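Local coordinates for Ycf54-like protein (Synechocystis sp. PCC 6803, PDB 5M2P) that is required for protochlorophyllide formation in chlorophyll biosynthesis, probably as a component of the magnesium protoporphyrin IX monomethylester cyclase, at residues 28-31 with 32-36; 76-79 with 80-83. All blocks are in the same frame, centred on the assembly; numbering follows the deposited sequence. Where two conformers were deposited one is given.

How the interactions relate
Both contacts join successive turns of one helix, with four backbone hydrogen bonds running between the two segments of each, but they sit at different depths in the fold. Interaction 1, on helix 21-36, is a surface contact about 17 Å from the centre of the chain, and its side chains are mostly charged. Interaction 2, on helix 76-86, lies about 10 Å from that centre and is partly buried, with aromatic and aliphatic groups doing the work. Helix 76-86 lies between the antiparallel sheet and helix 21-36. The two contacts, centred about 17 Å apart, touch where the Arg30 guanidinium carbon CZ packs 3.4 Å from Phe78 CD1, a charged side chain against a buried ring.

Interaction 1. Residues 28-31 with 32-36; sequences KERR and RDYGE
Arg30 and Tyr34, one turn apart on helix 21-36, run side by side in the i to i+4 spacing of an alpha-helix. Arg30 carries CG anti to its own N (chi1 -171°) and stays extended as far as NE, which takes it along the tyrosine ring. Its CG comes 3.7 Å from Tyr34 CE1, and this same CE1 lies over one guanidinium face, 3.6 Å above the plane and offset toward the rim. The two planes are inclined at 47°, so this is not a parallel stack. At the far end Arg30 NH2 is 3.1 Å from Tyr34 OH, a hydroxyl that is hydrogen-bonded to Asp42. Phe43 of strand 43-47 meets both, Arg30 by a cation-pi contact and the Tyr34 ring edge-to-face. A long aliphatic stem with a flat polar end suits Arg30 to this border of the core, and Tyr34 can bury its ring while its OH finds a polar partner.

On the more exposed side, Lys28 and Arg32 lie alongside each other through their methylenes. Glu29 OE2 remains 4.5 Å from Arg32 NE, beyond salt-bridge range. The Arg30-Tyr34 spacing is set by the backbone, where Tyr34 N donates to Arg30 O at 2.9 Å.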
loop_
_atom_site.group_PDB
_atom_site.type_symbol
_atom_site.label_atom_id
_atom_site.label_comp_id
_atom_site.label_asym_id
_atom_site.label_seq_id
_atom_site.Cartn_x
_atom_site.Cartn_y
_atom_site.Cartn_z
ATOM N N LYS A 28 -2.220 -12.459 -4.224
ATOM C CA LYS A 28 -3.432 -13.168 -4.694
ATOM C C LYS A 28 -3.740 -14.360 -3.792
ATOM O O LYS A 28 -4.885 -14.553 -3.377
ATOM C CB LYS A 28 -3.233 -13.627 -6.133
ATOM C CG LYS A 28 -4.432 -14.337 -6.735
ATOM C CD LYS A 28 -4.036 -15.127 -7.978
ATOM C CE LYS A 28 -5.211 -15.862 -8.597
ATOM N NZ LYS A 28 -5.924 -14.988 -9.571
ATOM N N GLU A 29 -2.727 -15.161 -3.472
ATOM C CA GLU A 29 -2.931 -16.301 -2.590
ATOM C C GLU A 29 -3.378 -15.883 -1.208
ATOM O O GLU A 29 -4.204 -16.551 -0.591
ATOM C CB GLU A 29 -1.676 -17.171 -2.513
ATOM C CG GLU A 29 -1.493 -18.031 -3.754
ATOM C CD GLU A 29 -2.728 -18.881 -4.038
ATOM O OE1 GLU A 29 -3.110 -19.677 -3.144
ATOM O OE2 GLU A 29 -3.333 -18.728 -5.134
ATOM N N ARG A 30 -2.866 -14.749 -0.736
ATOM C CA ARG A 30 -3.257 -14.255 0.577
ATOM C C ARG A 30 -4.739 -13.837 0.571
ATOM O O ARG A 30 -5.470 -14.169 1.489
ATOM C CB ARG A 30 -2.370 -13.090 1.009
ATOM C CG ARG A 30 -2.558 -12.644 2.450
ATOM C CD ARG A 30 -1.738 -11.377 2.712
ATOM N NE ARG A 30 -1.836 -10.853 4.087
ATOM C CZ ARG A 30 -1.136 -11.325 5.119
ATOM N NH1 ARG A 30 -0.288 -12.336 4.947
ATOM N NH2 ARG A 30 -1.291 -10.797 6.321
ATOM N N ARG A 31 -5.183 -13.146 -0.477
ATOM C CA ARG A 31 -6.622 -12.816 -0.601
ATOM C C ARG A 31 -7.485 -14.069 -0.591
ATOM O O ARG A 31 -8.496 -14.135 0.083
ATOM C CB ARG A 31 -6.915 -12.005 -1.865
ATOM C CG ARG A 31 -6.255 -10.642 -1.896
ATOM C CD ARG A 31 -6.619 -9.859 -3.142
ATOM N NE ARG A 31 -5.816 -8.666 -3.231
ATOM C CZ ARG A 31 -4.734 -8.511 -3.985
ATOM N NH1 ARG A 31 -4.313 -9.465 -4.808
ATOM N NH2 ARG A 31 -4.090 -7.355 -3.912
ATOM N N ARG A 32 -7.080 -15.055 -1.368
ATOM C CA ARG A 32 -7.830 -16.292 -1.464
ATOM C C ARG A 32 -7.862 -17.052 -0.132
ATOM O O ARG A 32 -8.909 -17.540 0.278
ATOM C CB ARG A 32 -7.297 -17.136 -2.626
ATOM C CG ARG A 32 -7.579 -16.483 -3.979
ATOM C CD ARG A 32 -7.045 -17.211 -5.221
ATOM N NE ARG A 32 -7.828 -18.403 -5.558
ATOM C CZ ARG A 32 -9.054 -18.425 -6.111
ATOM N NH1 ARG A 32 -9.742 -17.306 -6.385
ATOM N NH2 ARG A 32 -9.621 -19.602 -6.352
ATOM N N ASP A 33 -6.730 -17.084 0.576
ATOM C CA ASP A 33 -6.656 -17.712 1.892
ATOM C C ASP A 33 -7.547 -17.005 2.906
ATOM O O ASP A 33 -8.206 -17.656 3.735
ATOM C CB ASP A 33 -5.205 -17.743 2.409
ATOM C CG ASP A 33 -4.294 -18.707 1.631
ATOM O OD1 ASP A 33 -4.785 -19.555 0.850
ATOM O OD2 ASP A 33 -3.053 -18.633 1.805
ATOM N N TYR A 34 -7.554 -15.665 2.862
ATOM C CA TYR A 34 -8.426 -14.921 3.758
ATOM C C TYR A 34 -9.884 -15.332 3.534
ATOM O O TYR A 34 -10.637 -15.529 4.495
ATOM C CB TYR A 34 -8.282 -13.425 3.561
ATOM C CG TYR A 34 -7.226 -12.721 4.390
ATOM C CD1 TYR A 34 -5.932 -13.208 4.524
ATOM C CD2 TYR A 34 -7.541 -11.520 5.015
ATOM C CE1 TYR A 34 -4.977 -12.474 5.246
ATOM C CE2 TYR A 34 -6.611 -10.789 5.734
ATOM C CZ TYR A 34 -5.337 -11.279 5.862
ATOM O OH TYR A 34 -4.406 -10.542 6.551
ATOM N N GLY A 35 -10.291 -15.419 2.254
ATOM C CA GLY A 35 -11.656 -15.793 1.939
ATOM C C GLY A 35 -11.982 -17.180 2.492
ATOM O O GLY A 35 -13.024 -17.390 3.113
ATOM N N GLU A 36 -11.067 -18.112 2.288
ATOM C CA GLU A 36 -11.247 -19.466 2.769
ATOM C C GLU A 36 -11.402 -19.546 4.302
ATOM O O GLU A 36 -12.155 -20.378 4.801
ATOM C CB GLU A 36 -10.104 -20.341 2.281
ATOM C CG GLU A 36 -10.338 -21.820 2.504
ATOM C CD GLU A 36 -9.556 -22.708 1.555
ATOM O OE1 GLU A 36 -8.710 -22.202 0.775
ATOM O OE2 GLU A 36 -9.781 -23.939 1.611
#

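Interaction 2. Residues 76-79 with 80-83; sequences KSFI and VWVK
Phe78 forms the tight centre of this contact, meeting both Trp81 and Val82 on the side of helix 76-86 that faces helix 21-36; Phe78 and Val82 are buried, Trp81 only partly. The ring reaches the next turn because CG stands opposite the main-chain N (chi1 178°). There Phe78 CE1 lies 3.5 Å from both Trp81 CE3 and Trp81 CZ3, side chain alongside side chain. The phenyl and the six-membered ring of the indole are inclined by only 27°, yet they are slid so far apart, 5.4 Å between centroids, that they barely overlap.

Val82 approaches differently: its CG2 methyl sits over one face of the Phe78 ring, 4.0 Å from the centroid and 18° off the normal, a CH-pi contact. The same methyl packs against Phe78 O at 3.3 Å, beside the bond that this carbonyl accepts from Val82 N. Ile79 adds a looser touch through CD1, 4.3 Å from Val82 CG2. These apolar residues suit their place, since Phe78 also packs on Leu27 and Ile71, and Ile79 and Val82 reach strand 5-13 at Tyr8 and Ala10.

The solvent side is sparser. Lys76 and Val80 are joined chiefly through the backbone, by a regular bond from Val80 N to Lys76 O, while the long chain of Lys83 leads away to a salt bridge with Glu87. The buried face thus holds Phe78, Ile79 and Val82, and the outer face Lys76, Ser77 and Val80. Despite the apolar Val80 on its outer side, this is broadly an amphipathic alpha-helix, packed between an antiparallel sheet and a second helix.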
loop_
_atom_site.group_PDB
_atom_site.type_symbol
_atom_site.label_atom_id
_atom_site.label_comp_id
_atom_site.label_asym_id
_atom_site.label_seq_id
_atom_site.Cartn_x
_atom_site.Cartn_y
_atom_site.Cartn_z
ATOM N N LYS A 76 0.445 -3.865 10.512
ATOM C CA LYS A 76 1.829 -3.379 10.399
ATOM C C LYS A 76 2.792 -4.510 10.032
ATOM O O LYS A 76 3.713 -4.325 9.253
ATOM C CB LYS A 76 2.309 -2.662 11.672
ATOM C CG LYS A 76 3.637 -1.923 11.483
ATOM C CD LYS A 76 4.089 -1.135 12.704
ATOM C CE LYS A 76 5.159 -0.132 12.316
ATOM N NZ LYS A 76 5.582 0.709 13.468
ATOM N N SER A 77 2.589 -5.672 10.627
ATOM C CA SER A 77 3.561 -6.722 10.400
ATOM C C SER A 77 3.564 -7.184 8.951
ATOM O O SER A 77 4.605 -7.592 8.446
ATOM C CB SER A 77 3.337 -7.870 11.355
ATOM O OG SER A 77 2.118 -8.524 11.147
ATOM N N PHE A 78 2.437 -7.070 8.258
ATOM C CA PHE A 78 2.371 -7.418 6.857
ATOM C C PHE A 78 3.224 -6.460 6.038
ATOM O O PHE A 78 3.972 -6.869 5.154
ATOM C CB PHE A 78 0.919 -7.450 6.369
ATOM C CG PHE A 78 0.803 -7.753 4.918
ATOM C CD1 PHE A 78 1.218 -8.977 4.423
ATOM C CD2 PHE A 78 0.312 -6.813 4.026
ATOM C CE1 PHE A 78 1.137 -9.266 3.086
ATOM C CE2 PHE A 78 0.224 -7.112 2.667
ATOM C CZ PHE A 78 0.642 -8.346 2.208
ATOM N N ILE A 79 3.169 -5.174 6.353
ATOM C CA ILE A 79 3.976 -4.201 5.615
ATOM C C ILE A 79 5.459 -4.334 5.929
ATOM O O ILE A 79 6.277 -4.115 5.069
ATOM C CB ILE A 79 3.416 -2.768 5.775
ATOM C CG1 ILE A 79 1.981 -2.692 5.235
ATOM C CG2 ILE A 79 4.300 -1.758 5.067
ATOM C CD1 ILE A 79 1.850 -2.966 3.764
ATOM N N VAL A 80 5.810 -4.745 7.145
ATOM C CA VAL A 80 7.196 -5.035 7.460
ATOM C C VAL A 80 7.696 -6.131 6.506
ATOM O O VAL A 80 8.792 -6.022 5.933
ATOM C CB VAL A 80 7.345 -5.488 8.938
ATOM C CG1 VAL A 80 8.737 -6.050 9.190
ATOM C CG2 VAL A 80 7.055 -4.317 9.855
ATOM N N TRP A 81 6.895 -7.172 6.331
ATOM C CA TRP A 81 7.221 -8.265 5.406
ATOM C C TRP A 81 7.335 -7.753 3.979
ATOM O O TRP A 81 8.262 -8.087 3.276
ATOM C CB TRP A 81 6.201 -9.406 5.477
ATOM C CG TRP A 81 6.354 -10.415 4.358
ATOM C CD1 TRP A 81 7.266 -11.411 4.284
ATOM C CD2 TRP A 81 5.617 -10.437 3.120
ATOM N NE1 TRP A 81 7.147 -12.063 3.083
ATOM C CE2 TRP A 81 6.142 -11.482 2.351
ATOM C CE3 TRP A 81 4.568 -9.661 2.592
ATOM C CZ2 TRP A 81 5.663 -11.784 1.089
ATOM C CZ3 TRP A 81 4.085 -9.968 1.352
ATOM C CH2 TRP A 81 4.624 -11.024 0.611
ATOM N N VAL A 82 6.389 -6.927 3.562
ATOM C CA VAL A 82 6.431 -6.415 2.190
ATOM C C VAL A 82 7.742 -5.672 1.944
ATOM O O VAL A 82 8.375 -5.829 0.886
ATOM C CB VAL A 82 5.229 -5.481 1.887
ATOM C CG1 VAL A 82 5.410 -4.770 0.561
ATOM C CG2 VAL A 82 3.901 -6.229 1.912
ATOM N N LYS A 83 8.160 -4.848 2.906
ATOM C CA LYS A 83 9.412 -4.114 2.732
ATOM C C LYS A 83 10.602 -5.061 2.608
ATOM O O LYS A 83 11.496 -4.854 1.812
ATOM C CB LYS A 83 9.591 -3.078 3.848
ATOM C CG LYS A 83 10.996 -2.499 3.980
ATOM C CD LYS A 83 11.613 -1.751 2.804
ATOM C CE LYS A 83 13.071 -1.416 3.143
ATOM N NZ LYS A 83 13.821 -0.726 2.048
#